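Local coordinates for protein 3,4-dihydroxybenzoate decarboxylase (Enterobacter cloacae, PDB 5NY5) that catalyses the decarboxylation of 3,4-dihydroxybenzoate to catechol, and the reverse para-carboxylation, as a prenylated-flavin-dependent enzyme of the UbiD family, at residues A[326-331]-A[356-361]; A[288-293]-A[434-439]; A[116-121]-A[249-254]; A[205-210]-A[253-258]; A[99-104]-A[234-239]. One frame throughout, in Å; residues are numbered along the deposited sequence.

Along the chain the segments of contact 5, contact 3 and contact 4 interleave before contact 2 and contact 1 begin, and contact 1 falls wholly within the span that contact 2 brackets. Contacts 3 and 4 are neighbours, their centres 8 Å apart, sharing Val253 and Lys254 in the Rift-related domain. Contact 5 joins the N-terminal domain to that domain and touches contact 4 through Leu234 and Ile258. Contacts 1 and 2, with centres 12 Å apart, meet at His327 and Phe290, and contact 2 ties the Rift-related domain to the C-terminal domain. Contacts 2 and 5 thus bridge domains, and both lie close to residues that bind the prenylated flavin.

Contact 1 of 5, residues A[326-331]-A[356-361]; sequences EHTTLA and AHTAGG
At the start of the long helix 324-346 in the C-terminal domain, His327 and Thr328 meet the short 3-10 turn 358-360 and Gly361 after it, which follow strand 351-356. The His327 ring carries CG anti to the backbone N (chi1 -176°), which swings ND1 over to Gly361. ND1 donates to Gly361 O at 2.9 Å. The acceptor lies at the ring edge and the donor lies in the carbonyl plane, though the N-H is well bent, at 137°. Gly361 suits this place because its positive phi of 68° is easy for glycine, and the chain can turn its carbonyl toward the helix. Ala331, one turn further on, is small enough to pack its CB beside that oxygen.

Thr328 crosses Thr358 at about a right angle. Its methyl CG2 lies 3.6 Å from Thr358 CB, while its OG1 may donate to Thr358 OG1 (3.1 Å), though that one proton has another acceptor in reach. Thr358 OG1 also bonds to Glu325, just before the helical segment. A water adds a second bridge, 3.0 Å from Thr328 OG1, and donates to Thr358 O. Threonine suits position 328 because it brings both a polar and an apolar branch to a buried seam. Within the turn, Ala359 N donates almost straight to His357 ND1, holding that ring in place.

Around this contact, the His327 ring stacks on Phe290, His357 packs on strand 365-370, Leu330 reaches strand 148-157, and Asp411 of a second subunit covers the 357-359 side.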
# COMPACT_ATOMS: atom_id res chain seq x y z
N GLU A 326 10.17 -36.01 -11.93
CA GLU A 326 11.18 -36.22 -12.96
C GLU A 326 11.55 -34.90 -13.63
O GLU A 326 12.73 -34.65 -13.92
CB GLU A 326 10.68 -37.24 -13.98
CG GLU A 326 11.77 -37.80 -14.87
CD GLU A 326 11.63 -39.29 -15.10
OE1 GLU A 326 10.49 -39.81 -14.97
OE2 GLU A 326 12.64 -39.95 -15.41
N HIS A 327 10.56 -34.04 -13.88
CA HIS A 327 10.87 -32.71 -14.40
C HIS A 327 11.59 -31.86 -13.36
O HIS A 327 12.52 -31.13 -13.69
CB HIS A 327 9.59 -32.02 -14.87
CG HIS A 327 9.82 -30.69 -15.51
ND1 HIS A 327 10.14 -29.56 -14.78
CD2 HIS A 327 9.79 -30.30 -16.80
CE1 HIS A 327 10.29 -28.54 -15.60
NE2 HIS A 327 10.08 -28.96 -16.84
N THR A 328 11.16 -31.95 -12.10
CA THR A 328 11.78 -31.17 -11.04
C THR A 328 13.28 -31.45 -10.95
O THR A 328 14.08 -30.54 -10.73
CB THR A 328 11.10 -31.46 -9.70
OG1 THR A 328 9.74 -31.03 -9.75
CG2 THR A 328 11.82 -30.74 -8.57
N THR A 329 13.67 -32.72 -11.10
CA THR A 329 15.09 -33.05 -11.07
C THR A 329 15.82 -32.44 -12.26
O THR A 329 16.82 -31.74 -12.10
CB THR A 329 15.27 -34.57 -11.07
OG1 THR A 329 14.77 -35.11 -9.84
CG2 THR A 329 16.74 -34.93 -11.21
N LEU A 330 15.32 -32.70 -13.47
CA LEU A 330 16.04 -32.28 -14.67
C LEU A 330 16.09 -30.76 -14.79
O LEU A 330 17.08 -30.21 -15.29
CB LEU A 330 15.38 -32.90 -15.91
CG LEU A 330 15.42 -34.43 -15.96
CD1 LEU A 330 14.73 -34.96 -17.20
CD2 LEU A 330 16.85 -34.93 -15.88
N ALA A 331 15.05 -30.07 -14.34
CA ALA A 331 15.02 -28.61 -14.45
C ALA A 331 15.56 -27.91 -13.21
O ALA A 331 16.17 -26.85 -13.34
CB ALA A 331 13.59 -28.13 -14.73
N ALA A 356 15.21 -25.56 -5.76
CA ALA A 356 14.19 -25.26 -6.77
C ALA A 356 13.01 -26.16 -6.46
O ALA A 356 12.89 -27.27 -6.98
CB ALA A 356 14.73 -25.48 -8.17
N HIS A 357 12.12 -25.67 -5.60
CA HIS A 357 11.11 -26.51 -4.97
C HIS A 357 10.28 -27.26 -6.00
O HIS A 357 9.94 -26.73 -7.07
CB HIS A 357 10.21 -25.66 -4.08
CG HIS A 357 9.47 -26.44 -3.05
ND1 HIS A 357 8.47 -27.34 -3.36
CD2 HIS A 357 9.60 -26.47 -1.70
CE1 HIS A 357 8.01 -27.88 -2.25
NE2 HIS A 357 8.68 -27.38 -1.23
N THR A 358 9.94 -28.51 -5.68
CA THR A 358 9.19 -29.35 -6.59
C THR A 358 7.77 -28.85 -6.80
O THR A 358 7.14 -29.20 -7.81
CB THR A 358 9.17 -30.79 -6.07
OG1 THR A 358 8.47 -31.63 -7.00
CG2 THR A 358 8.48 -30.87 -4.72
N ALA A 359 7.25 -28.03 -5.89
CA ALA A 359 5.94 -27.42 -6.10
C ALA A 359 5.97 -26.41 -7.23
O ALA A 359 4.93 -26.14 -7.84
CB ALA A 359 5.45 -26.76 -4.81
N GLY A 360 7.13 -25.84 -7.53
CA GLY A 360 7.29 -24.99 -8.68
C GLY A 360 7.75 -25.72 -9.92
O GLY A 360 8.08 -25.07 -10.92
N GLY A 361 7.77 -27.05 -9.90
CA GLY A 361 8.29 -27.81 -11.01
C GLY A 361 9.78 -27.68 -11.22
O GLY A 361 10.28 -28.03 -12.29
O HOH W 1 6.81 -30.99 -10.25

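Contact 2 of 5, residues A[288-293]-A[434-439]; sequences PEFPGY and RGHQLD
Glu289 OE1 is held by Arg171 in a salt bridge, while OE2 of the same carboxylate lies 3.6 Å from Leu438 CD1. That methyl runs along the bent Glu289 chain from CB to the carboxylate, the two side chains crossing at about a right angle. Gly292 N donates to Glu289 O at 3.1 Å, closing the type I turn of residues 289-292, and a separate bond from Glu289 N to Tyr293 O encloses it. Phe290 takes the position between its backbone N and carbonyl carbon (chi1 72°), which sends the ring toward His436. The two form a T-shaped pair, with the edge of Phe290 directed at the face of His436, centroids 5.3 Å apart and planes at 81°. His436 is held for this by its ND1, which accepts from Leu438 N at 3.0 Å in the ring plane. Leu438, of the turn 436-439, brings CB to 3.8 Å from Pro291 CG, a rigid ring that needs no polar partner. Phe364 meets both aromatic rings edge-to-face, and Pro291 O bonds Trp415 of a second subunit. The whole is an apolar and aromatic seam between two turns, joining the Rift-related and C-terminal domains beside Arg171, a residue of the prenylated FMN site.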
# COMPACT_ATOMS: atom_id res chain seq x y z
N PRO A 288 0.29 -32.77 -20.32
CA PRO A 288 0.49 -32.19 -18.99
C PRO A 288 1.84 -31.49 -18.91
O PRO A 288 2.87 -32.05 -19.28
CB PRO A 288 0.42 -33.40 -18.06
CG PRO A 288 -0.38 -34.40 -18.81
CD PRO A 288 -0.07 -34.19 -20.25
N GLU A 289 1.83 -30.25 -18.44
CA GLU A 289 3.04 -29.46 -18.30
C GLU A 289 3.55 -29.52 -16.87
O GLU A 289 2.88 -30.01 -15.96
CB GLU A 289 2.78 -28.01 -18.71
CG GLU A 289 2.23 -27.84 -20.12
CD GLU A 289 3.24 -28.21 -21.19
OE1 GLU A 289 2.83 -28.42 -22.35
OE2 GLU A 289 4.45 -28.29 -20.88
N PHE A 290 4.77 -29.02 -16.68
CA PHE A 290 5.38 -29.07 -15.35
C PHE A 290 4.63 -28.29 -14.27
O PHE A 290 4.69 -28.73 -13.11
CB PHE A 290 6.85 -28.63 -15.44
CG PHE A 290 7.04 -27.15 -15.66
CD1 PHE A 290 7.16 -26.29 -14.58
CD2 PHE A 290 7.12 -26.63 -16.94
CE1 PHE A 290 7.34 -24.94 -14.78
CE2 PHE A 290 7.31 -25.28 -17.14
CZ PHE A 290 7.41 -24.43 -16.06
N PRO A 291 3.94 -27.18 -14.54
CA PRO A 291 3.18 -26.53 -13.45
C PRO A 291 2.04 -27.38 -12.92
O PRO A 291 1.59 -27.13 -11.80
CB PRO A 291 2.67 -25.24 -14.10
CG PRO A 291 3.57 -24.99 -15.23
CD PRO A 291 3.89 -26.35 -15.76
N GLY A 292 1.56 -28.36 -13.68
CA GLY A 292 0.50 -29.24 -13.22
C GLY A 292 -0.76 -29.20 -14.05
O GLY A 292 -1.74 -29.87 -13.69
N TYR A 293 -0.80 -28.45 -15.14
CA TYR A 293 -1.98 -28.31 -15.97
C TYR A 293 -1.68 -28.86 -17.36
O TYR A 293 -0.52 -28.98 -17.76
CB TYR A 293 -2.43 -26.85 -16.06
CG TYR A 293 -2.50 -26.16 -14.72
CD1 TYR A 293 -3.68 -26.16 -13.98
CD2 TYR A 293 -1.40 -25.52 -14.18
CE1 TYR A 293 -3.75 -25.54 -12.75
CE2 TYR A 293 -1.46 -24.90 -12.96
CZ TYR A 293 -2.63 -24.91 -12.24
OH TYR A 293 -2.70 -24.28 -11.02
N ARG A 434 8.07 -10.27 -16.31
CA ARG A 434 7.81 -11.46 -17.11
C ARG A 434 8.29 -12.71 -16.38
O ARG A 434 9.38 -12.73 -15.81
CB ARG A 434 8.49 -11.37 -18.48
CG ARG A 434 8.32 -12.63 -19.31
CD ARG A 434 8.38 -12.35 -20.79
NE ARG A 434 7.46 -11.29 -21.18
CZ ARG A 434 6.18 -11.47 -21.50
NH1 ARG A 434 5.43 -10.44 -21.85
NH2 ARG A 434 5.66 -12.69 -21.46
N GLY A 435 7.45 -13.73 -16.38
CA GLY A 435 7.76 -14.97 -15.69
C GLY A 435 7.74 -16.17 -16.61
O GLY A 435 8.80 -16.61 -17.08
N HIS A 436 6.56 -16.71 -16.87
CA HIS A 436 6.44 -17.89 -17.71
C HIS A 436 5.00 -18.02 -18.19
O HIS A 436 4.07 -17.77 -17.43
CB HIS A 436 6.87 -19.15 -16.95
CG HIS A 436 7.23 -20.30 -17.84
ND1 HIS A 436 6.31 -20.91 -18.67
CD2 HIS A 436 8.40 -20.95 -18.03
CE1 HIS A 436 6.90 -21.88 -19.34
NE2 HIS A 436 8.17 -21.93 -18.96
N GLN A 437 4.84 -18.43 -19.45
CA GLN A 437 3.52 -18.52 -20.06
C GLN A 437 2.67 -19.63 -19.47
O GLN A 437 1.44 -19.55 -19.54
CB GLN A 437 3.66 -18.73 -21.56
CG GLN A 437 4.27 -17.57 -22.31
CD GLN A 437 3.24 -16.60 -22.83
OE1 GLN A 437 2.05 -16.91 -22.89
NE2 GLN A 437 3.68 -15.41 -23.23
N LEU A 438 3.28 -20.66 -18.89
CA LEU A 438 2.54 -21.82 -18.43
C LEU A 438 1.97 -21.67 -17.03
O LEU A 438 1.24 -22.55 -16.57
CB LEU A 438 3.41 -23.08 -18.51
CG LEU A 438 3.62 -23.57 -19.94
CD1 LEU A 438 4.50 -24.80 -19.97
CD2 LEU A 438 2.29 -23.85 -20.61
N ASP A 439 2.29 -20.58 -16.33
CA ASP A 439 1.57 -20.24 -15.11
C ASP A 439 0.22 -19.64 -15.50
O ASP A 439 0.19 -18.57 -16.11
CB ASP A 439 2.37 -19.26 -14.27
CG ASP A 439 1.71 -18.94 -12.93
OD1 ASP A 439 0.51 -19.23 -12.74
OD2 ASP A 439 2.39 -18.38 -12.06

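Contact 3 of 5, residues A[116-121]-A[249-254]; sequences PCQEQV and QGVAVK
Val121 and Val251 mark the nearest approach of the two backbones, their CA atoms still 8.4 Å apart, between a 3-10 turn running into strand 120-123 and a surface loop; the gap is bridged by side chains, one of which reaches a backbone carbonyl. Gln118 does most of this. Its chain is extended beyond CG (chi2 -176°), long enough to put the amide at the far loop, where NE2 donates to Gln249 O at 3.1 Å. The bond is moderately bent, 146° at the hydrogen, and the donor sits tilted from the carbonyl plane.

Val251 slides past Gln118 in the opposite direction, its CG2 lying 3.4 Å from Gln118 NE2 and 3.6 Å from CD, so that a methyl packs beside the amide that makes the bond. The 250-255 turn links the antiparallel strands 246-249 and 256-258 of a small three-stranded sheet in the Rift-related domain, whereas strand 120-123 belongs to the larger antiparallel sheet. Glycine fits at 250 because the room beside its CA is taken by Val253 O. Glu266 accepts from Val251 N and Ala252 N, fixing the turn that presents the valine.

A second, looser touch comes from Val121 CG1, 4.2 Å from Val251 CG1. The two valines give this outer part a methyl contact, while Gln118, near solvent, can afford a polar end. Gln118 also packs on Val248 of strand 246-249 and Thr310 of strand 303-311.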
# COMPACT_ATOMS: atom_id res chain seq x y z
N PRO A 116 26.07 -50.46 -29.15
CA PRO A 116 24.92 -51.32 -28.85
C PRO A 116 23.60 -50.75 -29.34
O PRO A 116 22.68 -51.52 -29.64
CB PRO A 116 24.95 -51.41 -27.32
CG PRO A 116 26.36 -51.13 -26.95
CD PRO A 116 26.86 -50.15 -27.95
N CYS A 117 23.50 -49.43 -29.45
CA CYS A 117 22.27 -48.82 -29.93
C CYS A 117 21.90 -49.31 -31.32
O CYS A 117 20.72 -49.38 -31.66
CB CYS A 117 22.39 -47.30 -29.92
SG CYS A 117 23.42 -46.60 -31.24
N GLN A 118 22.89 -49.70 -32.14
CA GLN A 118 22.64 -50.13 -33.51
C GLN A 118 22.61 -51.65 -33.65
O GLN A 118 22.93 -52.18 -34.72
CB GLN A 118 23.68 -49.52 -34.44
CG GLN A 118 23.59 -48.01 -34.55
CD GLN A 118 24.56 -47.42 -35.55
OE1 GLN A 118 25.43 -48.12 -36.07
NE2 GLN A 118 24.41 -46.13 -35.83
N GLU A 119 22.22 -52.37 -32.59
CA GLU A 119 22.04 -53.81 -32.71
C GLU A 119 20.84 -54.17 -33.58
O GLU A 119 20.79 -55.29 -34.11
CB GLU A 119 21.89 -54.44 -31.32
CG GLU A 119 23.18 -54.49 -30.51
CD GLU A 119 22.94 -54.85 -29.06
OE1 GLU A 119 21.76 -55.03 -28.68
OE2 GLU A 119 23.92 -54.94 -28.29
N GLN A 120 19.88 -53.27 -33.72
CA GLN A 120 18.77 -53.42 -34.65
C GLN A 120 18.65 -52.15 -35.47
O GLN A 120 18.93 -51.05 -34.99
CB GLN A 120 17.43 -53.68 -33.94
CG GLN A 120 17.39 -54.91 -33.05
CD GLN A 120 16.02 -55.09 -32.41
OE1 GLN A 120 15.90 -55.14 -31.19
NE2 GLN A 120 14.99 -55.20 -33.24
N VAL A 121 18.22 -52.30 -36.72
CA VAL A 121 18.02 -51.17 -37.62
C VAL A 121 16.73 -51.38 -38.39
O VAL A 121 16.51 -52.44 -38.98
CB VAL A 121 19.20 -50.99 -38.60
CG1 VAL A 121 18.87 -49.92 -39.62
CG2 VAL A 121 20.47 -50.62 -37.84
N GLN A 249 28.43 -42.76 -35.66
CA GLN A 249 27.90 -42.10 -36.85
C GLN A 249 26.51 -42.65 -37.17
O GLN A 249 26.23 -43.83 -36.96
CB GLN A 249 28.84 -42.31 -38.04
CG GLN A 249 28.38 -41.66 -39.32
CD GLN A 249 28.27 -40.16 -39.20
OE1 GLN A 249 29.03 -39.53 -38.47
NE2 GLN A 249 27.32 -39.57 -39.92
N GLY A 250 25.64 -41.78 -37.66
CA GLY A 250 24.30 -42.20 -38.02
C GLY A 250 24.31 -43.19 -39.17
O GLY A 250 25.27 -43.32 -39.93
N VAL A 251 23.20 -43.90 -39.29
CA VAL A 251 23.04 -44.93 -40.31
C VAL A 251 22.29 -44.40 -41.53
O VAL A 251 22.64 -44.73 -42.66
CB VAL A 251 22.33 -46.16 -39.71
CG1 VAL A 251 21.67 -46.99 -40.78
CG2 VAL A 251 23.32 -47.01 -38.92
N ALA A 252 21.28 -43.55 -41.32
CA ALA A 252 20.47 -43.04 -42.41
C ALA A 252 20.50 -41.52 -42.55
O ALA A 252 20.02 -41.01 -43.57
CB ALA A 252 19.01 -43.48 -42.24
N VAL A 253 21.04 -40.79 -41.58
CA VAL A 253 21.05 -39.33 -41.61
C VAL A 253 22.46 -38.84 -41.31
O VAL A 253 23.33 -39.59 -40.88
CB VAL A 253 20.04 -38.71 -40.63
CG1 VAL A 253 18.62 -39.14 -40.98
CG2 VAL A 253 20.38 -39.10 -39.20
N LYS A 254 22.67 -37.54 -41.53
CA LYS A 254 23.99 -36.92 -41.40
C LYS A 254 24.14 -36.32 -40.00
O LYS A 254 24.19 -35.11 -39.79
CB LYS A 254 24.18 -35.86 -42.47
CG LYS A 254 24.01 -36.37 -43.89
CD LYS A 254 25.12 -37.33 -44.28
CE LYS A 254 24.97 -37.79 -45.72
NZ LYS A 254 23.69 -38.51 -45.94

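Contact 4 of 5, residues A[205-210]-A[253-258]; sequences PVTINM and VKEKAI
Thr207 places OG1 between its backbone N and carbonyl carbon (chi1 70°), and Asn209, with CG anti to its carbonyl carbon (chi1 -52°), points the same way, so both polar groups face strand 256-258. Thr207 OG1 donates to Lys256 O at 2.8 Å, and Asn209 OD1 accepts from Ile258 N at 2.6 Å along a straight N-H line, although that donor stands above the carbonyl plane. Asn209 ND2 in turn donates to Thr207 OG1 (3.2 Å) and to Leu153 O, which fixes the amide's rotation. Thr207 OG1 thus both gives and receives a bond in a buried place.

The two strands run nearly parallel, at 5°, with axes 6.9 Å apart, yet they belong to different sheets of the Rift-related domain: 204-210 to the large antiparallel one, 256-258 to the three-stranded one. Side chains therefore replace a backbone pairing between them.

Thr207 CG2 lies 3.7 Å from Glu255 CB, and Ile258 CG1 packs against the Asn209 amide, 3.3 Å from OD1. At the other end the Pro205 ring, with no N-H to satisfy, sets its CB 3.6 Å from Lys254 N and 4.0 Å from Val253 CB. Glu255 turns its carboxylate to Tyr231 and Ser157.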
# COMPACT_ATOMS: atom_id res chain seq x y z
N PRO A 205 19.25 -32.80 -40.60
CA PRO A 205 19.34 -34.16 -40.03
C PRO A 205 19.50 -34.10 -38.52
O PRO A 205 20.30 -33.33 -37.99
CB PRO A 205 20.59 -34.74 -40.70
CG PRO A 205 21.17 -33.63 -41.57
CD PRO A 205 20.53 -32.35 -41.14
N VAL A 206 18.72 -34.94 -37.82
CA VAL A 206 18.76 -35.01 -36.37
C VAL A 206 18.70 -36.47 -35.94
O VAL A 206 18.23 -37.34 -36.67
CB VAL A 206 17.60 -34.23 -35.71
CG1 VAL A 206 17.74 -32.74 -35.96
CG2 VAL A 206 16.26 -34.75 -36.22
N THR A 207 19.21 -36.73 -34.74
CA THR A 207 19.06 -38.03 -34.09
C THR A 207 18.38 -37.82 -32.74
O THR A 207 18.68 -36.86 -32.02
CB THR A 207 20.40 -38.73 -33.88
OG1 THR A 207 21.17 -38.04 -32.89
CG2 THR A 207 21.18 -38.77 -35.19
N ILE A 208 17.47 -38.72 -32.41
CA ILE A 208 16.70 -38.66 -31.17
C ILE A 208 17.13 -39.83 -30.31
O ILE A 208 16.79 -40.98 -30.59
CB ILE A 208 15.19 -38.68 -31.46
CG1 ILE A 208 14.84 -37.59 -32.46
CG2 ILE A 208 14.41 -38.50 -30.17
CD1 ILE A 208 13.63 -37.89 -33.29
N ASN A 209 17.88 -39.54 -29.25
CA ASN A 209 18.51 -40.55 -28.43
C ASN A 209 17.69 -40.75 -27.16
O ASN A 209 17.47 -39.80 -26.40
CB ASN A 209 19.94 -40.15 -28.08
CG ASN A 209 20.75 -39.78 -29.31
OD1 ASN A 209 21.55 -40.57 -29.81
ND2 ASN A 209 20.54 -38.57 -29.82
N MSE A 210 17.24 -41.98 -26.93
CA MSE A 210 16.40 -42.29 -25.78
C MSE A 210 16.88 -43.54 -25.05
O MSE A 210 17.32 -44.51 -25.67
CB MSE A 210 14.94 -42.47 -26.22
CG MSE A 210 14.37 -41.27 -26.95
SE MSE A 210 12.56 -41.56 -27.59
CE MSE A 210 12.89 -43.07 -28.77
N VAL A 253 21.04 -40.79 -41.58
CA VAL A 253 21.05 -39.33 -41.61
C VAL A 253 22.46 -38.84 -41.31
O VAL A 253 23.33 -39.59 -40.88
CB VAL A 253 20.04 -38.71 -40.63
CG1 VAL A 253 18.62 -39.14 -40.98
CG2 VAL A 253 20.38 -39.10 -39.20
N LYS A 254 22.67 -37.54 -41.53
CA LYS A 254 23.99 -36.92 -41.40
C LYS A 254 24.14 -36.32 -40.00
O LYS A 254 24.19 -35.11 -39.79
CB LYS A 254 24.18 -35.86 -42.47
CG LYS A 254 24.01 -36.37 -43.89
CD LYS A 254 25.12 -37.33 -44.28
CE LYS A 254 24.97 -37.79 -45.72
NZ LYS A 254 23.69 -38.51 -45.94
N GLU A 255 24.22 -37.22 -39.01
CA GLU A 255 24.38 -36.82 -37.62
C GLU A 255 24.75 -38.05 -36.81
O GLU A 255 24.39 -39.18 -37.17
CB GLU A 255 23.10 -36.18 -37.07
CG GLU A 255 23.28 -35.48 -35.73
CD GLU A 255 24.38 -34.44 -35.76
OE1 GLU A 255 25.47 -34.71 -35.20
OE2 GLU A 255 24.17 -33.36 -36.35
N LYS A 256 25.48 -37.83 -35.72
CA LYS A 256 25.89 -38.91 -34.83
C LYS A 256 24.80 -39.18 -33.80
O LYS A 256 23.88 -38.38 -33.60
CB LYS A 256 27.20 -38.56 -34.13
CG LYS A 256 28.38 -38.45 -35.08
CD LYS A 256 29.14 -37.15 -34.87
CE LYS A 256 30.19 -36.95 -35.95
NZ LYS A 256 30.73 -35.56 -35.93
N ALA A 257 24.91 -40.33 -33.14
CA ALA A 257 23.96 -40.76 -32.12
C ALA A 257 24.70 -41.29 -30.91
O ALA A 257 25.89 -41.61 -30.97
CB ALA A 257 22.99 -41.82 -32.66
N ILE A 258 23.97 -41.38 -29.79
CA ILE A 258 24.54 -41.93 -28.57
C ILE A 258 24.76 -43.43 -28.75
O ILE A 258 23.81 -44.18 -28.98
CB ILE A 258 23.64 -41.64 -27.36
CG1 ILE A 258 23.48 -40.14 -27.16
CG2 ILE A 258 24.20 -42.30 -26.11
CD1 ILE A 258 24.78 -39.43 -26.85

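Contact 5 of 5, residues A[99-104]-A[234-239]; sequences QAVKNP and LGVAGA
Ala239 is the tightly gripped side of this contact: its CB sits 3.3 Å from Asn103 O, 3.6 Å from Ala100 O and 3.9 Å from Ala100 CB, in a recess that a small methyl matches well. Beside it, residues 99-104, running out of helix 93-101, and helix 234-241 come close because the residues facing each other are small. Pro104 CA lies only 3.2 Å from Gly235 O, and the CA atoms of Pro104 and Gly235 are 4.3 Å apart. Glycine suits this position, since a CB there would run into Pro104 CB, and a backbone bond between Gly235 and Val105 secures the approach.

A second tight point is the pair Val101 and Val236. A chi1 of 173° puts Val101 CG1 anti to the backbone N and leaves CG2 beside it, and CG2 meets Val236 CG1 at 3.7 Å, the two side chains slanting past each other. Branched side chains spread apolar surface here from a short stem.

The outer side is looser. Pro104 packs on the helix yet remains solvent-exposed. The Asn103 amide leads away from the other helix to bond Gln99 O at 3.3 Å, in the amide plane and at 158° at the hydrogen, folding back on its own segment; Lys102 reaches back to Gly98.

This is helix packing between the N-terminal and Rift-related domains, set beside the prenylated FMN site, empty here: Val101 packs on Phe222, a residue of that site, and Glu233, a manganese ligand when the metal is bound, immediately precedes Leu234.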
# COMPACT_ATOMS: atom_id res chain seq x y z
N GLN A 99 30.26 -28.95 -10.15
CA GLN A 99 31.70 -29.18 -10.17
C GLN A 99 32.11 -29.91 -11.44
O GLN A 99 33.16 -29.62 -12.02
CB GLN A 99 32.12 -29.96 -8.93
CG GLN A 99 33.58 -30.39 -8.91
CD GLN A 99 34.54 -29.25 -8.57
OE1 GLN A 99 34.13 -28.09 -8.47
NE2 GLN A 99 35.81 -29.59 -8.39
N ALA A 100 31.29 -30.86 -11.90
CA ALA A 100 31.61 -31.60 -13.11
C ALA A 100 31.43 -30.74 -14.36
O ALA A 100 32.10 -30.97 -15.37
CB ALA A 100 30.76 -32.86 -13.20
N VAL A 101 30.52 -29.77 -14.31
CA VAL A 101 30.31 -28.88 -15.45
C VAL A 101 31.57 -28.08 -15.74
O VAL A 101 31.89 -27.79 -16.91
CB VAL A 101 29.10 -27.96 -15.20
CG1 VAL A 101 28.97 -26.91 -16.29
CG2 VAL A 101 27.83 -28.79 -15.11
N LYS A 102 32.33 -27.73 -14.70
CA LYS A 102 33.51 -26.89 -14.88
C LYS A 102 34.71 -27.65 -15.42
O LYS A 102 35.67 -27.01 -15.88
CB LYS A 102 33.87 -26.21 -13.56
CG LYS A 102 32.78 -25.29 -13.03
CD LYS A 102 33.13 -24.73 -11.66
CE LYS A 102 32.02 -23.83 -11.15
NZ LYS A 102 30.70 -24.53 -11.12
N ASN A 103 34.70 -28.97 -15.36
CA ASN A 103 35.80 -29.80 -15.87
C ASN A 103 35.25 -30.93 -16.72
O ASN A 103 35.38 -32.11 -16.37
CB ASN A 103 36.64 -30.34 -14.71
CG ASN A 103 37.12 -29.25 -13.78
OD1 ASN A 103 38.26 -28.80 -13.87
ND2 ASN A 103 36.25 -28.82 -12.87
N PRO A 104 34.62 -30.61 -17.85
CA PRO A 104 33.96 -31.66 -18.64
C PRO A 104 34.96 -32.59 -19.30
O PRO A 104 36.15 -32.27 -19.46
CB PRO A 104 33.18 -30.86 -19.68
CG PRO A 104 33.97 -29.61 -19.86
CD PRO A 104 34.56 -29.30 -18.51
N LEU A 234 27.40 -33.05 -23.44
CA LEU A 234 27.80 -34.40 -23.07
C LEU A 234 29.04 -34.43 -22.20
O LEU A 234 29.33 -35.47 -21.59
CB LEU A 234 28.03 -35.24 -24.33
CG LEU A 234 26.83 -35.41 -25.27
CD1 LEU A 234 27.22 -36.20 -26.50
CD2 LEU A 234 25.69 -36.09 -24.54
N GLY A 235 29.79 -33.33 -22.14
CA GLY A 235 30.99 -33.29 -21.33
C GLY A 235 30.73 -33.42 -19.85
O GLY A 235 31.62 -33.85 -19.11
N VAL A 236 29.53 -33.05 -19.40
CA VAL A 236 29.19 -33.18 -17.99
C VAL A 236 29.09 -34.66 -17.61
O VAL A 236 29.65 -35.10 -16.60
CB VAL A 236 27.89 -32.43 -17.67
CG1 VAL A 236 27.66 -32.36 -16.17
CG2 VAL A 236 27.93 -31.03 -18.28
N ALA A 237 28.37 -35.44 -18.42
CA ALA A 237 28.24 -36.86 -18.15
C ALA A 237 29.59 -37.56 -18.17
O ALA A 237 29.88 -38.39 -17.31
CB ALA A 237 27.29 -37.51 -19.17
N GLY A 238 30.44 -37.23 -19.15
CA GLY A 238 31.77 -37.79 -19.18
C GLY A 238 32.57 -37.46 -17.94
O GLY A 238 33.33 -38.28 -17.43
N ALA A 239 32.41 -36.24 -17.42
CA ALA A 239 33.10 -35.86 -16.19
C ALA A 239 32.49 -36.57 -14.99
O ALA A 239 33.21 -36.95 -14.06
CB ALA A 239 33.05 -34.35 -16.01